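Local coordinates for protein glycerol kinase, putative (Plasmodium falciparum, PDB 2W40) that probably catalyses the ATP-dependent phosphorylation of glycerol to sn-glycerol 3-phosphate, at residues C[2-13]-C[73-84]; C[218-226]-C[293-301]. All coordinates share one frame; numbering follows the deposited sequence.

Contact 1 (C[2-13]-C[73-84]); sequences SMNVILSIDQST and SVIIKCIGITNQ. With EDO (1,2-ethanediol), chain B.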
loop_
_atom_site.group_PDB
_atom_site.type_symbol
_atom_site.label_atom_id
_atom_site.label_comp_id
_atom_site.label_asym_id
_atom_site.label_seq_id
_atom_site.Cartn_x
_atom_site.Cartn_y
_atom_site.Cartn_z
ATOM N N SER C 2 -16.876 -13.163 50.491
ATOM C CA SER C 2 -17.616 -14.069 49.560
ATOM C C SER C 2 -18.292 -13.316 48.498
ATOM O O SER C 2 -19.061 -12.398 48.772
ATOM C CB SER C 2 -18.635 -14.864 50.287
ATOM O OG SER C 2 -17.937 -15.340 51.396
ATOM N N MET C 3 -18.013 -13.749 47.285
ATOM C CA MET C 3 -18.212 -12.899 46.153
ATOM C C MET C 3 -19.109 -13.624 45.134
ATOM O O MET C 3 -18.753 -14.715 44.730
ATOM C CB MET C 3 -16.864 -12.555 45.475
ATOM C CG MET C 3 -16.894 -11.672 44.206
ATOM S SD MET C 3 -17.769 -10.119 44.410
ATOM C CE MET C 3 -16.411 -9.074 44.849
ATOM N N ASN C 4 -20.255 -13.027 44.805
ATOM C CA ASN C 4 -21.040 -13.554 43.696
ATOM C C ASN C 4 -20.545 -12.909 42.408
ATOM O O ASN C 4 -20.367 -11.693 42.346
ATOM C CB ASN C 4 -22.483 -13.209 43.811
ATOM C CG ASN C 4 -23.160 -13.880 44.953
ATOM O OD1 ASN C 4 -22.713 -14.849 45.537
ATOM N ND2 ASN C 4 -24.319 -13.350 45.264
ATOM N N VAL C 5 -20.416 -13.789 41.377
ATOM C CA VAL C 5 -20.074 -13.283 40.062
ATOM C C VAL C 5 -20.849 -13.916 38.932
ATOM O O VAL C 5 -21.400 -14.976 39.069
ATOM C CB VAL C 5 -18.547 -13.449 39.756
ATOM C CG1 VAL C 5 -17.600 -12.652 40.790
ATOM C CG2 VAL C 5 -18.227 -14.894 39.679
ATOM N N ILE C 6 -20.865 -13.184 37.828
ATOM C CA ILE C 6 -21.462 -13.591 36.555
ATOM C C ILE C 6 -20.274 -13.778 35.593
ATOM O O ILE C 6 -19.464 -12.852 35.415
ATOM C CB ILE C 6 -22.427 -12.560 35.996
ATOM C CG1 ILE C 6 -23.537 -12.235 36.984
ATOM C CG2 ILE C 6 -22.991 -13.011 34.591
ATOM C CD1 ILE C 6 -24.184 -10.887 36.623
ATOM N N LEU C 7 -20.192 -14.951 34.966
ATOM C CA LEU C 7 -19.153 -15.138 33.895
ATOM C C LEU C 7 -19.774 -14.743 32.550
ATOM O O LEU C 7 -20.807 -15.294 32.168
ATOM C CB LEU C 7 -18.576 -16.554 33.832
ATOM C CG LEU C 7 -17.689 -17.007 32.693
ATOM C CD1 LEU C 7 -16.533 -16.003 32.458
ATOM C CD2 LEU C 7 -17.281 -18.468 32.702
ATOM N N SER C 8 -19.127 -13.785 31.858
ATOM C CA SER C 8 -19.556 -13.413 30.508
ATOM C C SER C 8 -18.427 -13.825 29.552
ATOM O O SER C 8 -17.283 -13.329 29.745
ATOM C CB SER C 8 -19.896 -11.911 30.413
ATOM O OG SER C 8 -20.225 -11.597 29.078
ATOM N N ILE C 9 -18.724 -14.741 28.586
ATOM C CA ILE C 9 -17.716 -15.186 27.634
ATOM C C ILE C 9 -18.002 -14.407 26.329
ATOM O O ILE C 9 -19.143 -14.463 25.792
ATOM C CB ILE C 9 -17.827 -16.698 27.362
ATOM C CG1 ILE C 9 -17.524 -17.472 28.691
ATOM C CG2 ILE C 9 -16.972 -17.033 26.097
ATOM C CD1 ILE C 9 -17.984 -18.921 28.638
ATOM N N ASP C 10 -16.968 -13.734 25.782
ATOM C CA ASP C 10 -17.074 -13.082 24.458
ATOM C C ASP C 10 -16.039 -13.761 23.536
ATOM O O ASP C 10 -14.854 -13.574 23.657
ATOM C CB ASP C 10 -16.825 -11.590 24.617
ATOM C CG ASP C 10 -16.755 -10.813 23.351
ATOM O OD1 ASP C 10 -17.106 -11.341 22.292
ATOM O OD2 ASP C 10 -16.369 -9.567 23.446
ATOM N N GLN C 11 -16.498 -14.683 22.736
ATOM C CA GLN C 11 -15.690 -15.417 21.815
ATOM C C GLN C 11 -15.681 -14.568 20.532
ATOM O O GLN C 11 -16.611 -14.624 19.718
ATOM C CB GLN C 11 -16.253 -16.851 21.593
ATOM C CG GLN C 11 -15.257 -17.850 21.018
ATOM C CD GLN C 11 -14.596 -17.328 19.729
ATOM O OE1 GLN C 11 -15.207 -17.317 18.668
ATOM N NE2 GLN C 11 -13.407 -16.721 19.891
ATOM N N SER C 12 -14.692 -13.702 20.447
ATOM C CA SER C 12 -14.618 -12.686 19.417
ATOM C C SER C 12 -13.818 -13.172 18.221
ATOM O O SER C 12 -13.283 -14.297 18.186
ATOM C CB SER C 12 -14.084 -11.373 20.042
ATOM O OG SER C 12 -14.284 -10.291 19.178
ATOM N N THR C 13 -13.766 -12.332 17.186
ATOM C CA THR C 13 -13.089 -12.788 15.914
ATOM C C THR C 13 -11.623 -13.071 16.154
ATOM O O THR C 13 -11.120 -14.079 15.661
ATOM C CB THR C 13 -13.220 -11.741 14.831
ATOM O OG1 THR C 13 -14.628 -11.451 14.658
ATOM C CG2 THR C 13 -12.750 -12.271 13.490
ATOM N N SER C 73 -14.870 -16.832 49.387
ATOM C CA SER C 73 -15.457 -17.911 48.604
ATOM C C SER C 73 -15.919 -17.171 47.323
ATOM O O SER C 73 -16.073 -15.941 47.384
ATOM C CB SER C 73 -16.574 -18.612 49.371
ATOM O OG SER C 73 -17.662 -17.736 49.682
ATOM N N VAL C 74 -16.048 -17.910 46.204
ATOM C CA VAL C 74 -16.608 -17.384 44.941
ATOM C C VAL C 74 -17.818 -18.173 44.560
ATOM O O VAL C 74 -17.740 -19.373 44.565
ATOM C CB VAL C 74 -15.540 -17.436 43.788
ATOM C CG1 VAL C 74 -16.098 -16.918 42.519
ATOM C CG2 VAL C 74 -14.249 -16.621 44.306
ATOM N N ILE C 75 -18.942 -17.505 44.268
ATOM C CA ILE C 75 -20.144 -18.150 43.716
ATOM C C ILE C 75 -20.333 -17.648 42.272
ATOM O O ILE C 75 -20.609 -16.455 42.058
ATOM C CB ILE C 75 -21.471 -17.901 44.506
ATOM C CG1 ILE C 75 -21.313 -18.490 45.949
ATOM C CG2 ILE C 75 -22.696 -18.518 43.752
ATOM C CD1 ILE C 75 -22.368 -17.984 46.978
ATOM N N ILE C 76 -20.210 -18.571 41.315
ATOM C CA ILE C 76 -20.513 -18.223 39.883
ATOM C C ILE C 76 -22.002 -18.466 39.713
ATOM O O ILE C 76 -22.439 -19.574 39.796
ATOM C CB ILE C 76 -19.694 -19.068 38.855
ATOM C CG1 ILE C 76 -18.231 -19.004 39.223
ATOM C CG2 ILE C 76 -19.968 -18.597 37.480
ATOM C CD1 ILE C 76 -17.352 -19.892 38.550
ATOM N N LYS C 77 -22.772 -17.415 39.541
ATOM C CA LYS C 77 -24.227 -17.502 39.528
ATOM C C LYS C 77 -24.750 -18.079 38.211
ATOM O O LYS C 77 -25.738 -18.822 38.162
ATOM C CB LYS C 77 -24.834 -16.131 39.739
ATOM C CG LYS C 77 -24.634 -15.592 41.192
ATOM C CD LYS C 77 -25.338 -16.461 42.120
ATOM C CE LYS C 77 -25.610 -15.738 43.426
ATOM N NZ LYS C 77 -26.628 -14.555 43.269
ATOM N N CYS C 78 -24.080 -17.661 37.139
ATOM C CA CYS C 78 -24.525 -18.020 35.784
ATOM C C CYS C 78 -23.447 -17.642 34.791
ATOM O O CYS C 78 -22.492 -16.928 35.108
ATOM C CB CYS C 78 -25.789 -17.287 35.453
ATOM S SG CYS C 78 -25.737 -15.569 35.719
ATOM N N ILE C 79 -23.673 -18.085 33.533
ATOM C CA ILE C 79 -22.765 -17.847 32.409
ATOM C C ILE C 79 -23.585 -17.256 31.277
ATOM O O ILE C 79 -24.630 -17.802 30.942
ATOM C CB ILE C 79 -22.032 -19.153 31.958
ATOM C CG1 ILE C 79 -21.192 -19.687 33.097
ATOM C CG2 ILE C 79 -21.300 -18.927 30.653
ATOM C CD1 ILE C 79 -20.759 -21.198 32.836
ATOM N N GLY C 80 -23.139 -16.149 30.699
ATOM C CA GLY C 80 -23.677 -15.629 29.416
ATOM C C GLY C 80 -22.603 -15.782 28.316
ATOM O O GLY C 80 -21.396 -15.695 28.574
ATOM N N ILE C 81 -23.093 -16.096 27.117
ATOM C CA ILE C 81 -22.263 -16.361 25.972
ATOM C C ILE C 81 -22.588 -15.362 24.872
ATOM O O ILE C 81 -23.767 -15.139 24.528
ATOM C CB ILE C 81 -22.467 -17.793 25.455
ATOM C CG1 ILE C 81 -21.874 -18.729 26.509
ATOM C CG2 ILE C 81 -21.811 -17.971 24.075
ATOM C CD1 ILE C 81 -21.962 -20.197 26.249
ATOM N N THR C 82 -21.537 -14.732 24.305
ATOM C CA THR C 82 -21.679 -13.942 23.103
ATOM C C THR C 82 -20.523 -14.185 22.189
ATOM O O THR C 82 -19.486 -14.694 22.624
ATOM C CB THR C 82 -21.893 -12.431 23.486
ATOM O OG1 THR C 82 -22.348 -11.740 22.343
ATOM C CG2 THR C 82 -20.657 -11.794 24.100
ATOM N N ASN C 83 -20.700 -13.877 20.920
ATOM C CA ASN C 83 -19.757 -14.413 19.930
ATOM C C ASN C 83 -19.791 -13.702 18.617
ATOM O O ASN C 83 -20.801 -13.132 18.239
ATOM C CB ASN C 83 -20.199 -15.863 19.601
ATOM C CG ASN C 83 -21.659 -15.909 19.073
ATOM O OD1 ASN C 83 -22.619 -15.725 19.862
ATOM N ND2 ASN C 83 -21.847 -16.261 17.723
ATOM N N GLN C 84 -18.653 -13.730 17.934
ATOM C CA GLN C 84 -18.546 -13.376 16.539
ATOM C C GLN C 84 -19.646 -14.180 15.782
ATOM O O GLN C 84 -19.759 -15.427 15.944
ATOM C CB GLN C 84 -17.150 -13.783 16.018
ATOM C CG GLN C 84 -16.704 -15.193 16.331
ATOM C CD GLN C 84 -15.631 -15.762 15.390
ATOM O OE1 GLN C 84 -15.583 -15.418 14.207
ATOM N NE2 GLN C 84 -14.844 -16.704 15.904
HETATM C C1 EDO B . -18.793 -22.025 41.246
HETATM O O1 EDO B . -19.635 -21.224 42.086
HETATM C C2 EDO B . -17.409 -22.548 41.697
HETATM O O2 EDO B . -16.679 -21.626 42.541
#

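Contact 2 (C[218-226]-C[293-301]); sequences EIKSNCSNF and ICYKFNDND. With EDO (1,2-ethanediol), chain D; EDO (1,2-ethanediol), chain E.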
loop_
_atom_site.group_PDB
_atom_site.type_symbol
_atom_site.label_atom_id
_atom_site.label_comp_id
_atom_site.label_asym_id
_atom_site.label_seq_id
_atom_site.Cartn_x
_atom_site.Cartn_y
_atom_site.Cartn_z
ATOM N N GLU C 218 -31.878 -26.027 18.039
ATOM C CA GLU C 218 -33.113 -25.372 18.434
ATOM C C GLU C 218 -32.873 -23.871 18.666
ATOM O O GLU C 218 -31.925 -23.558 19.390
ATOM C CB GLU C 218 -33.668 -25.960 19.737
ATOM C CG GLU C 218 -34.993 -25.325 20.162
ATOM C CD GLU C 218 -35.475 -25.861 21.519
ATOM O OE1 GLU C 218 -35.007 -26.966 21.937
ATOM O OE2 GLU C 218 -36.343 -25.187 22.128
ATOM N N ILE C 219 -33.759 -23.044 18.161
ATOM C CA ILE C 219 -33.662 -21.559 18.297
ATOM C C ILE C 219 -34.353 -21.125 19.629
ATOM O O ILE C 219 -35.537 -21.424 19.853
ATOM C CB ILE C 219 -34.303 -20.802 17.107
ATOM C CG1 ILE C 219 -33.622 -21.230 15.778
ATOM C CG2 ILE C 219 -34.230 -19.248 17.269
ATOM C CD1 ILE C 219 -34.335 -20.723 14.576
ATOM N N LYS C 220 -33.546 -20.543 20.503
ATOM C CA LYS C 220 -33.980 -20.142 21.833
ATOM C C LYS C 220 -34.090 -18.634 21.931
ATOM O O LYS C 220 -33.520 -17.906 21.166
ATOM C CB LYS C 220 -32.961 -20.583 22.883
ATOM C CG LYS C 220 -32.723 -22.126 22.932
ATOM C CD LYS C 220 -33.517 -22.809 23.867
ATOM C CE LYS C 220 -32.801 -22.985 25.182
ATOM N NZ LYS C 220 -33.847 -23.499 26.146
ATOM N N SER C 221 -34.785 -18.177 22.952
ATOM C CA SER C 221 -34.766 -16.734 23.287
ATOM C C SER C 221 -33.400 -16.422 23.949
ATOM O O SER C 221 -32.580 -17.321 24.267
ATOM C CB SER C 221 -35.966 -16.368 24.219
ATOM O OG SER C 221 -35.772 -16.993 25.484
ATOM N N ASN C 222 -33.094 -15.150 24.084
ATOM C CA ASN C 222 -31.790 -14.739 24.579
ATOM C C ASN C 222 -31.521 -15.018 26.084
ATOM O O ASN C 222 -30.383 -15.209 26.472
ATOM C CB ASN C 222 -31.514 -13.242 24.295
ATOM C CG ASN C 222 -31.451 -12.928 22.796
ATOM O OD1 ASN C 222 -32.251 -12.173 22.238
ATOM N ND2 ASN C 222 -30.508 -13.571 22.143
ATOM N N CYS C 223 -32.583 -14.987 26.901
ATOM C CA CYS C 223 -32.516 -15.412 28.288
ATOM C C CYS C 223 -33.217 -16.797 28.322
ATOM O O CYS C 223 -34.401 -16.911 28.039
ATOM C CB CYS C 223 -33.326 -14.437 29.097
ATOM S SG CYS C 223 -32.692 -12.774 29.201
ATOM N N SER C 224 -32.510 -17.844 28.693
ATOM C CA SER C 224 -33.068 -19.204 28.591
ATOM C C SER C 224 -32.241 -20.202 29.384
ATOM O O SER C 224 -31.217 -19.864 29.872
ATOM C CB SER C 224 -33.245 -19.607 27.095
ATOM O OG SER C 224 -34.216 -20.673 26.957
ATOM N N ASN C 225 -32.698 -21.433 29.516
ATOM C CA ASN C 225 -31.918 -22.515 30.084
ATOM C C ASN C 225 -31.183 -23.175 28.935
ATOM O O ASN C 225 -31.766 -23.988 28.230
ATOM C CB ASN C 225 -32.820 -23.503 30.748
ATOM C CG ASN C 225 -32.045 -24.609 31.478
ATOM O OD1 ASN C 225 -30.841 -24.623 31.410
ATOM N ND2 ASN C 225 -32.747 -25.488 32.241
ATOM N N PHE C 226 -29.944 -22.780 28.756
ATOM C CA PHE C 226 -29.070 -23.411 27.757
ATOM C C PHE C 226 -28.352 -24.678 28.231
ATOM O O PHE C 226 -27.691 -25.362 27.426
ATOM C CB PHE C 226 -28.081 -22.399 27.201
ATOM C CG PHE C 226 -28.700 -21.292 26.411
ATOM C CD1 PHE C 226 -29.008 -21.450 25.048
ATOM C CD2 PHE C 226 -29.049 -20.084 27.023
ATOM C CE1 PHE C 226 -29.683 -20.422 24.368
ATOM C CE2 PHE C 226 -29.643 -19.081 26.317
ATOM C CZ PHE C 226 -29.991 -19.242 25.033
ATOM N N ILE C 293 -32.595 -9.375 13.958
ATOM C CA ILE C 293 -33.253 -9.422 15.248
ATOM C C ILE C 293 -32.345 -8.633 16.232
ATOM O O ILE C 293 -31.105 -8.894 16.251
ATOM C CB ILE C 293 -33.410 -10.827 15.823
ATOM C CG1 ILE C 293 -34.256 -11.749 14.946
ATOM C CG2 ILE C 293 -33.929 -10.720 17.264
ATOM C CD1 ILE C 293 -35.625 -11.346 14.811
ATOM N N CYS C 294 -32.864 -7.630 16.948
ATOM C CA CYS C 294 -32.095 -6.990 17.989
ATOM C C CYS C 294 -31.990 -7.859 19.258
ATOM O O CYS C 294 -30.869 -8.162 19.747
ATOM C CB CYS C 294 -32.671 -5.627 18.305
ATOM S SG CYS C 294 -31.479 -4.470 19.041
ATOM N N TYR C 295 -33.130 -8.311 19.784
ATOM C CA TYR C 295 -33.156 -9.234 20.928
ATOM C C TYR C 295 -34.591 -9.732 21.079
ATOM O O TYR C 295 -35.532 -9.095 20.610
ATOM C CB TYR C 295 -32.612 -8.532 22.202
ATOM C CG TYR C 295 -33.234 -7.158 22.474
ATOM C CD1 TYR C 295 -34.515 -7.045 23.024
ATOM C CD2 TYR C 295 -32.613 -6.003 22.065
ATOM C CE1 TYR C 295 -35.086 -5.798 23.160
ATOM C CE2 TYR C 295 -33.207 -4.761 22.254
ATOM C CZ TYR C 295 -34.429 -4.674 22.813
ATOM O OH TYR C 295 -35.058 -3.389 22.990
ATOM N N LYS C 296 -34.745 -10.824 21.810
ATOM C CA LYS C 296 -36.014 -11.377 22.275
ATOM C C LYS C 296 -35.625 -12.048 23.550
ATOM O O LYS C 296 -35.144 -13.121 23.546
ATOM C CB LYS C 296 -36.614 -12.400 21.277
ATOM C CG LYS C 296 -37.934 -13.038 21.712
ATOM C CD LYS C 296 -38.435 -14.046 20.746
ATOM C CE LYS C 296 -39.415 -14.926 21.399
ATOM N NZ LYS C 296 -40.151 -15.856 20.501
ATOM N N PHE C 297 -35.900 -11.399 24.675
ATOM C CA PHE C 297 -35.424 -11.961 25.921
ATOM C C PHE C 297 -36.093 -13.326 26.262
ATOM O O PHE C 297 -35.396 -14.270 26.641
ATOM C CB PHE C 297 -35.638 -10.934 27.127
ATOM C CG PHE C 297 -34.656 -9.805 27.183
ATOM C CD1 PHE C 297 -34.065 -9.276 26.072
ATOM C CD2 PHE C 297 -34.333 -9.218 28.384
ATOM C CE1 PHE C 297 -33.216 -8.205 26.108
ATOM C CE2 PHE C 297 -33.425 -8.156 28.428
ATOM C CZ PHE C 297 -32.897 -7.630 27.271
ATOM N N ASN C 298 -37.427 -13.312 26.319
ATOM C CA ASN C 298 -38.259 -14.425 26.734
ATOM C C ASN C 298 -39.139 -14.956 25.613
ATOM O O ASN C 298 -39.465 -14.252 24.647
ATOM C CB ASN C 298 -39.158 -13.997 27.912
ATOM C CG ASN C 298 -38.347 -13.578 29.141
ATOM O OD1 ASN C 298 -37.293 -14.179 29.492
ATOM N ND2 ASN C 298 -38.822 -12.528 29.800
ATOM N N ASP C 299 -39.489 -16.228 25.771
ATOM C CA ASP C 299 -40.251 -16.949 24.732
ATOM C C ASP C 299 -41.562 -16.268 24.292
ATOM O O ASP C 299 -41.890 -16.255 23.108
ATOM C CB ASP C 299 -40.546 -18.368 25.222
ATOM C CG ASP C 299 -39.295 -19.179 25.332
ATOM O OD1 ASP C 299 -38.488 -18.974 24.397
ATOM O OD2 ASP C 299 -39.111 -19.981 26.303
ATOM N N ASN C 300 -42.252 -15.603 25.223
ATOM C CA ASN C 300 -43.542 -15.006 24.905
ATOM C C ASN C 300 -43.410 -13.575 24.431
ATOM O O ASN C 300 -44.430 -12.937 24.140
ATOM C CB ASN C 300 -44.372 -15.061 26.180
ATOM C CG ASN C 300 -44.830 -16.497 26.539
ATOM O OD1 ASN C 300 -44.954 -17.404 25.656
ATOM N ND2 ASN C 300 -45.146 -16.703 27.855
ATOM N N ASP C 301 -42.195 -13.028 24.347
ATOM C CA ASP C 301 -41.992 -11.619 23.929
ATOM C C ASP C 301 -42.083 -11.558 22.432
ATOM O O ASP C 301 -41.603 -12.472 21.715
ATOM C CB ASP C 301 -40.615 -11.052 24.375
ATOM C CG ASP C 301 -40.427 -10.986 25.865
ATOM O OD1 ASP C 301 -41.437 -11.035 26.619
ATOM O OD2 ASP C 301 -39.264 -10.899 26.328
HETATM C C1 EDO D . -37.111 -17.962 20.398
HETATM O O1 EDO D . -37.897 -17.387 19.304
HETATM C C2 EDO D . -37.892 -19.070 21.091
HETATM O O2 EDO D . -38.914 -18.389 21.823
HETATM C C1 EDO E . -37.880 -8.125 29.720
HETATM O O1 EDO E . -37.623 -9.460 30.245
HETATM C C2 EDO E . -38.517 -8.281 28.346
HETATM O O2 EDO E . -39.230 -9.517 28.362
HETATM O O HOH W 1 -36.385 -20.548 24.308
HETATM O O HOH W 2 -36.479 -19.171 27.178
#

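Contact 1 (C[2-13]-C[73-84])
Ile9 lays its CD1 across the CG2 branch of Ile79, 3.9 Å away; with CG1 anti to its carbonyl carbon, that methyl reaches the residue two before its partner in register, Ile81. Just before it, Leu7 and Ile79 run side by side in the same direction, Leu7 CD2 to Ile79 CG1, and nearer the N terminus Val5 CG2 meets both Val74 CG1 and Ile76 CG1. These side chains fill one face of the sheet, where helices 49-70 and 167-176 pack. On the other face Ile6 CG2 touches Cys78 SG (3.9 Å), and Thr82 CG2 lies against Asp10 CB; helix 443-455 covers this side. Strands 3-11 and 74-83 are parallel neighbours inside the mixed sheet of the N-terminal actin-like ATPase domain, their axes 15° apart. The ladder runs from Met3 N on Ser73 O through to Gln84 N on Gln11 O and shifts by one at Lys77, an extra residue in strand 74-83: Val5 O takes Lys77 N (2.8 Å), and Leu7 N then bonds to Cys78 O (3.0 Å). Lys77 bends back so that its CE sits 3.3 Å from Asn4 ND2, while its NZ forms a salt bridge with Glu23. At the C-terminal end, Gln84 NE2 gives a nearly straight bond (175°) to an in-plane lone pair of Gln11 OE1, 2.9 Å away, though the amide planes are turned 66° apart. Gln11 NE2 bonds to Ser12 O and Thr16, and Gln84 OE1 to Thr87, fixing both amide flips near Thr13, itself beside Thr270, an ADP-binding residue with no ADP bound here.

Contact 2 (C[218-226]-C[293-301])
Asn222 meets Lys296 with two hydrogen bonds: its backbone N reaches Lys296 O at 2.9 Å, and its side-chain OD1 takes Lys296 N, also at 2.9 Å, with the donor in the carbonyl plane and an N-H...O angle of 170°. CG stands anti to the carbonyl carbon (chi1 -64°), which sets the amide beside its own backbone N, and chi2 (117°) turns OD1 to Lys296 N. One step on, Cys223 N uses a lone pair of Phe297 O (2.9 Å), and Cys223 SG lies obliquely to the Phe297 ring, 4.6 Å from its centroid, a sulfur-aromatic contact. Ser221 OG also sits 3.0 Å from Phe297 O. Leu451 of helix 443-455 touches both Cys223 and Phe297. The contact thus joins a loop of the N-terminal FGGY region to the chain leaving edge strand 290-295 of the C-terminal one, where Cys294 and Tyr295 form a classic beta bulge opposite Lys304. Farther out, Ser221 OG accepts from a water, which also donates to Asp299 OD2; a second water accepts from Ser221 N and donates to Asp299 OD1 at 2.6 Å. Asp299 belongs to a type I turn from Asn298 to Asp301, closed by Asp301 N on Asn298 O and by Asn298 N on Asp301 OD2. Behind Asn222, its ND2 is held by Cys245 O, so the amide's orientation is set from both ends.

In the fold
From the N terminus, strand 3-11 is followed by strands 15-21 and 27-34 and helix 49-70 before the chain returns as strand 74-83; contact 1 closes that loop of about 60 residues inside the N-terminal sheet. Contact 2 opens only much later, at 218-226, and closes at 293-301, after strand 241-247 has joined the first sheet and strands 264-268 and 272-279 have begun the second. The two loops therefore follow one another, neither nesting nor crossing. Contact 1 pairs two central strands of one sheet, whereas contact 2 bridges the two FGGY regions. Their nearest atoms are about 6 Å apart, and helix 443-455 packs against both.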